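Local coordinates for isochorismatase family protein (Enterococcus faecalis, PDB 2A67), which is of unknown specific function but belongs to the isochorismatase family and is probably a hydrolase related to the nicotinamidases, at residues D[123-133]-D[157-165]. Sequence-based numbering, arbitrary orientation.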
ATOM      1  N   HIS D 123      -2.870  -1.305  -8.532  1.00 21.83           N
ATOM      2  CA  HIS D 123      -1.681  -1.649  -9.359  1.00 23.96           C
ATOM      3  C   HIS D 123      -1.473  -3.182  -9.275  1.00 24.92           C
ATOM      4  O   HIS D 123      -1.203  -3.922 -10.267  1.00 22.04           O
ATOM      5  CB  HIS D 123      -0.434  -0.948  -8.804  1.00 22.79           C
ATOM      6  CG  HIS D 123       0.832  -1.470  -9.425  1.00 25.24           C
ATOM      7  ND1 HIS D 123       1.488  -2.609  -8.977  1.00 21.24           N
ATOM      8  CD2 HIS D 123       1.478  -1.077 -10.550  1.00 26.02           C
ATOM      9  CE1 HIS D 123       2.529  -2.846  -9.770  1.00 29.47           C
ATOM     10  NE2 HIS D 123       2.532  -1.941 -10.737  1.00 22.90           N
ATOM     11  N   GLY D 124      -1.619  -3.698  -8.052  1.00 24.47           N
ATOM     12  CA  GLY D 124      -1.300  -5.088  -7.826  1.00 24.35           C
ATOM     13  C   GLY D 124      -2.277  -6.049  -8.482  1.00 25.47           C
ATOM     14  O   GLY D 124      -1.906  -7.186  -8.775  1.00 26.31           O
ATOM     15  N   LEU D 125      -3.520  -5.616  -8.670  1.00 24.45           N
ATOM     16  CA  LEU D 125      -4.551  -6.370  -9.385  1.00 25.48           C
ATOM     17  C   LEU D 125      -4.415  -6.257 -10.912  1.00 25.74           C
ATOM     18  O   LEU D 125      -5.047  -7.009 -11.643  1.00 26.09           O
ATOM     19  CB  LEU D 125      -5.954  -5.881  -8.977  1.00 25.29           C
ATOM     20  CG  LEU D 125      -6.252  -6.182  -7.490  1.00 26.63           C
ATOM     21  CD1 LEU D 125      -7.520  -5.438  -7.078  1.00 29.82           C
ATOM     22  CD2 LEU D 125      -6.335  -7.704  -7.274  1.00 28.26           C
ATOM     23  N   GLY D 126      -3.601  -5.328 -11.390  1.00 25.72           N
ATOM     24  CA  GLY D 126      -3.286  -5.312 -12.842  1.00 25.13           C
ATOM     25  C   GLY D 126      -3.895  -4.083 -13.505  1.00 26.61           C
ATOM     26  O   GLY D 126      -3.867  -3.981 -14.752  1.00 25.49           O
ATOM     27  N   TYR D 127      -4.424  -3.123 -12.739  1.00 23.91           N
ATOM     28  CA  TYR D 127      -4.957  -1.887 -13.371  1.00 24.81           C
ATOM     29  C   TYR D 127      -3.842  -0.938 -13.635  1.00 25.51           C
ATOM     30  O   TYR D 127      -2.838  -0.919 -12.889  1.00 25.41           O
ATOM     31  CB  TYR D 127      -6.051  -1.134 -12.553  1.00 25.30           C
ATOM     32  CG  TYR D 127      -7.273  -1.966 -12.313  1.00 26.29           C
ATOM     33  CD1 TYR D 127      -8.290  -2.047 -13.279  1.00 28.11           C
ATOM     34  CD2 TYR D 127      -7.409  -2.716 -11.120  1.00 29.79           C
ATOM     35  CE1 TYR D 127      -9.396  -2.857 -13.078  1.00 25.82           C
ATOM     36  CE2 TYR D 127      -8.575  -3.511 -10.870  1.00 27.48           C
ATOM     37  CZ  TYR D 127      -9.545  -3.565 -11.866  1.00 29.12           C
ATOM     38  OH  TYR D 127     -10.693  -4.328 -11.716  1.00 31.00           O
ATOM     39  N   THR D 128      -4.019  -0.163 -14.714  1.00 24.99           N
ATOM     40  CA  THR D 128      -3.137   0.954 -15.041  1.00 26.08           C
ATOM     41  C   THR D 128      -3.563   2.194 -14.254  1.00 26.34           C
ATOM     42  O   THR D 128      -4.696   2.638 -14.382  1.00 28.59           O
ATOM     43  CB  THR D 128      -3.097   1.186 -16.622  1.00 25.45           C
ATOM     44  OG1 THR D 128      -2.627  -0.028 -17.224  1.00 27.39           O
ATOM     45  CG2 THR D 128      -2.206   2.386 -16.977  1.00 27.93           C
ATOM     46  N   CYS D 129      -2.684   2.732 -13.405  1.00 25.89           N
ATOM     47  CA  CYS D 129      -3.122   3.823 -12.523  1.00 26.81           C
ATOM     48  C   CYS D 129      -2.515   5.138 -12.966  1.00 26.52           C
ATOM     49  O   CYS D 129      -1.353   5.162 -13.433  1.00 24.50           O
ATOM     50  CB  CYS D 129      -2.762   3.524 -11.066  1.00 25.87           C
ATOM     51  SG  CYS D 129      -3.618   2.011 -10.547  1.00 28.60           S
ATOM     52  N   LEU D 130      -3.332   6.193 -12.831  1.00 25.32           N
ATOM     53  CA  LEU D 130      -2.995   7.582 -13.194  1.00 25.90           C
ATOM     54  C   LEU D 130      -3.401   8.499 -12.047  1.00 27.31           C
ATOM     55  O   LEU D 130      -4.264   8.157 -11.288  1.00 27.14           O
ATOM     56  CB  LEU D 130      -3.794   8.017 -14.425  1.00 25.03           C
ATOM     57  CG  LEU D 130      -3.636   7.112 -15.673  1.00 24.48           C
ATOM     58  CD1 LEU D 130      -4.651   7.568 -16.696  1.00 23.00           C
ATOM     59  CD2 LEU D 130      -2.212   7.081 -16.228  1.00 23.35           C
HETATM   60  N   MSE D 131      -2.793   9.667 -11.951  1.00 27.97           N
HETATM   61  CA  MSE D 131      -3.200  10.655 -10.981  1.00 28.34           C
HETATM   62  C   MSE D 131      -2.969  12.088 -11.478  1.00 27.79           C
HETATM   63  O   MSE D 131      -1.919  12.398 -12.020  1.00 27.36           O
HETATM   64  CB  MSE D 131      -2.391  10.470  -9.713  1.00 26.35           C
HETATM   65  CG  MSE D 131      -2.811  11.415  -8.615  1.00 29.42           C
HETATM   66 SE   MSE D 131      -2.072  10.846  -6.863  1.00 33.20          SE
HETATM   67  CE  MSE D 131      -3.566   9.764  -6.195  1.00 27.38           C
ATOM     68  N   THR D 132      -3.927  12.969 -11.248  1.00 28.05           N
ATOM     69  CA  THR D 132      -3.715  14.400 -11.486  1.00 29.15           C
ATOM     70  C   THR D 132      -2.986  14.922 -10.249  1.00 29.57           C
ATOM     71  O   THR D 132      -3.424  14.676  -9.110  1.00 30.67           O
ATOM     72  CB  THR D 132      -5.079  15.119 -11.733  1.00 27.71           C
ATOM     73  OG1 THR D 132      -5.608  14.673 -12.982  1.00 28.08           O
ATOM     74  CG2 THR D 132      -4.962  16.647 -11.753  1.00 29.85           C
ATOM     75  N   PRO D 133      -1.890  15.655 -10.456  1.00 30.64           N
ATOM     76  CA  PRO D 133      -1.216  16.279  -9.329  1.00 31.51           C
ATOM     77  C   PRO D 133      -2.171  17.086  -8.436  1.00 32.61           C
ATOM     78  O   PRO D 133      -3.142  17.650  -8.934  1.00 33.23           O
ATOM     79  CB  PRO D 133      -0.213  17.226 -10.042  1.00 32.14           C
ATOM     80  CG  PRO D 133       0.134  16.458 -11.279  1.00 30.21           C
ATOM     81  CD  PRO D 133      -1.215  15.975 -11.735  1.00 28.93           C
ATOM     82  N   TRP D 157       4.468   6.783  -5.071  1.00 25.07           N
ATOM     83  CA  TRP D 157       3.570   6.347  -6.123  1.00 24.80           C
ATOM     84  C   TRP D 157       4.117   6.652  -7.543  1.00 25.53           C
ATOM     85  O   TRP D 157       3.933   5.846  -8.442  1.00 25.92           O
ATOM     86  CB  TRP D 157       2.227   7.037  -5.998  1.00 24.81           C
ATOM     87  CG  TRP D 157       1.563   6.884  -4.602  1.00 24.77           C
ATOM     88  CD1 TRP D 157       1.711   5.852  -3.670  1.00 26.74           C
ATOM     89  CD2 TRP D 157       0.597   7.767  -4.074  1.00 23.33           C
ATOM     90  NE1 TRP D 157       0.910   6.117  -2.552  1.00 23.65           N
ATOM     91  CE2 TRP D 157       0.184   7.253  -2.801  1.00 22.95           C
ATOM     92  CE3 TRP D 157       0.034   8.965  -4.550  1.00 25.40           C
ATOM     93  CZ2 TRP D 157      -0.734   7.923  -1.975  1.00 26.24           C
ATOM     94  CZ3 TRP D 157      -0.908   9.634  -3.746  1.00 26.26           C
ATOM     95  CH2 TRP D 157      -1.294   9.077  -2.431  1.00 26.31           C
ATOM     96  N   ALA D 158       4.771   7.782  -7.708  1.00 25.79           N
ATOM     97  CA  ALA D 158       5.204   8.239  -9.058  1.00 27.10           C
ATOM     98  C   ALA D 158       6.063   7.184  -9.700  1.00 28.23           C
ATOM     99  O   ALA D 158       7.105   6.794  -9.148  1.00 28.59           O
ATOM    100  CB  ALA D 158       5.960   9.544  -8.955  1.00 26.51           C
ATOM    101  N   GLY D 159       5.606   6.667 -10.838  1.00 28.63           N
ATOM    102  CA  GLY D 159       6.438   5.740 -11.597  1.00 30.96           C
ATOM    103  C   GLY D 159       6.293   4.301 -11.128  1.00 32.42           C
ATOM    104  O   GLY D 159       6.112   3.376 -11.935  1.00 33.80           O
ATOM    105  N   ARG D 160       6.274   4.052  -9.816  1.00 32.77           N
ATOM    106  CA  ARG D 160       6.167   2.648  -9.443  1.00 30.11           C
ATOM    107  C   ARG D 160       4.765   2.090  -9.392  1.00 28.18           C
ATOM    108  O   ARG D 160       4.553   0.916  -9.753  1.00 27.00           O
ATOM    109  CB  ARG D 160       7.020   2.338  -8.232  1.00 34.56           C
ATOM    110  CG  ARG D 160       6.529   2.873  -7.027  1.00 36.44           C
ATOM    111  CD  ARG D 160       7.047   2.072  -5.850  1.00 41.38           C
ATOM    112  NE  ARG D 160       8.505   2.009  -5.768  1.00 40.61           N
ATOM    113  CZ  ARG D 160       9.367   3.017  -5.743  1.00 41.02           C
ATOM    114  NH1 ARG D 160       9.002   4.304  -5.838  1.00 42.88           N
ATOM    115  NH2 ARG D 160      10.649   2.703  -5.617  1.00 43.20           N
ATOM    116  N   PHE D 161       3.784   2.916  -9.056  1.00 25.25           N
ATOM    117  CA  PHE D 161       2.417   2.428  -9.068  1.00 25.52           C
ATOM    118  C   PHE D 161       1.539   3.125 -10.101  1.00 24.68           C
ATOM    119  O   PHE D 161       0.492   2.575 -10.487  1.00 24.77           O
ATOM    120  CB  PHE D 161       1.707   2.590  -7.690  1.00 23.41           C
ATOM    121  CG  PHE D 161       2.378   1.812  -6.563  1.00 24.71           C
ATOM    122  CD1 PHE D 161       2.282   0.435  -6.491  1.00 26.11           C
ATOM    123  CD2 PHE D 161       3.075   2.474  -5.576  1.00 25.34           C
ATOM    124  CE1 PHE D 161       2.935  -0.276  -5.460  1.00 26.42           C
ATOM    125  CE2 PHE D 161       3.723   1.773  -4.537  1.00 28.50           C
ATOM    126  CZ  PHE D 161       3.675   0.396  -4.504  1.00 24.29           C
ATOM    127  N   LEU D 162       1.889   4.368 -10.437  1.00 24.39           N
ATOM    128  CA  LEU D 162       1.004   5.205 -11.278  1.00 24.51           C
ATOM    129  C   LEU D 162       1.841   6.242 -12.044  1.00 24.96           C
ATOM    130  O   LEU D 162       3.027   6.411 -11.794  1.00 26.29           O
ATOM    131  CB  LEU D 162      -0.139   5.864 -10.447  1.00 24.15           C
ATOM    132  CG  LEU D 162       0.216   6.775  -9.234  1.00 25.52           C
ATOM    133  CD1 LEU D 162       0.844   8.112  -9.723  1.00 26.42           C
ATOM    134  CD2 LEU D 162      -1.060   7.070  -8.446  1.00 26.29           C
ATOM    135  N   THR D 163       1.216   6.890 -13.016  1.00 25.66           N
ATOM    136  CA  THR D 163       1.834   7.998 -13.707  1.00 24.15           C
ATOM    137  C   THR D 163       1.096   9.246 -13.309  1.00 23.66           C
ATOM    138  O   THR D 163      -0.126   9.279 -13.439  1.00 23.44           O
ATOM    139  CB  THR D 163       1.648   7.828 -15.264  1.00 26.05           C
ATOM    140  OG1 THR D 163       2.149   6.554 -15.689  1.00 25.12           O
ATOM    141  CG2 THR D 163       2.394   8.966 -16.047  1.00 24.80           C
ATOM    142  N   PHE D 164       1.828  10.308 -12.941  1.00 23.90           N
ATOM    143  CA  PHE D 164       1.206  11.609 -12.760  1.00 24.20           C
ATOM    144  C   PHE D 164       0.940  12.234 -14.090  1.00 26.94           C
ATOM    145  O   PHE D 164       1.803  12.226 -14.945  1.00 23.73           O
ATOM    146  CB  PHE D 164       2.067  12.526 -11.908  1.00 24.64           C
ATOM    147  CG  PHE D 164       1.855  12.265 -10.413  1.00 24.18           C
ATOM    148  CD1 PHE D 164       0.844  12.908  -9.733  1.00 25.65           C
ATOM    149  CD2 PHE D 164       2.654  11.336  -9.755  1.00 24.79           C
ATOM    150  CE1 PHE D 164       0.585  12.603  -8.339  1.00 23.74           C
ATOM    151  CE2 PHE D 164       2.452  11.051  -8.369  1.00 26.80           C
ATOM    152  CZ  PHE D 164       1.432  11.712  -7.689  1.00 25.08           C
ATOM    153  N   LEU D 165      -0.277  12.747 -14.250  1.00 28.23           N
ATOM    154  CA  LEU D 165      -0.696  13.361 -15.476  1.00 29.37           C
ATOM    155  C   LEU D 165      -0.131  14.770 -15.637  1.00 30.70           C
ATOM    156  O   LEU D 165       0.155  15.459 -14.649  1.00 28.50           O
ATOM    157  CB  LEU D 165      -2.229  13.376 -15.493  1.00 28.79           C
ATOM    158  CG  LEU D 165      -2.828  11.956 -15.579  1.00 29.07           C
ATOM    159  CD1 LEU D 165      -4.345  12.045 -15.549  1.00 28.61           C
ATOM    160  CD2 LEU D 165      -2.367  11.175 -16.813  1.00 27.71           C
TER
HETATM  161  O   HOH W   1      -0.053   1.630 -13.007  1.00 23.93           O
HETATM  162  O   HOH W   2       0.418   4.553 -15.298  1.00 28.27           O
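Parallel pairing between strand 128-137 and strand 163-164, with L130 opposite T163 and M131 opposite F164, closes the beta-alpha-beta unit that runs through helix 146-157 at one margin of the six-stranded parallel sheet of this isochorismatase-type alpha/beta fold. Three backbone bonds establish the register. T163 N donates to C129 O (3.1 Å), M131 N to T163 O, and L165 N to M131 O at 2.8 Å; the last is the straightest, with 171° at the hydrogen. Ahead of the direct pairing, a water joins strand residue C129 to the incoming loop, accepting from C129 N and donating to F161 O.

On the face carrying M131 and F164, selenomethionine M131 supplies the main side-chain packing. Its chain runs extended through chi1 (-177°) and chi2, which carries SE to 3.5 Å from both F164 CE1 and W157 CZ3; the bend at chi3 then turns CE onto the indole, 3.6 Å from W157 CZ3. Both SE contacts are oblique Met-aromatic ones. The indole is anchored through NE1 to D116. On the face carrying L130 and T163, L130 CD2 lies 4.0 Å from T163 CB, and the same methyl also meets L165 CD2.

Farther back, at the dimer interface, where H83 of the second subunit stacks on H123, the F161 edge meets the H123 face in a T-shaped pair, planes at 83°, with F161 CD1 3.8 Å from H123 CG.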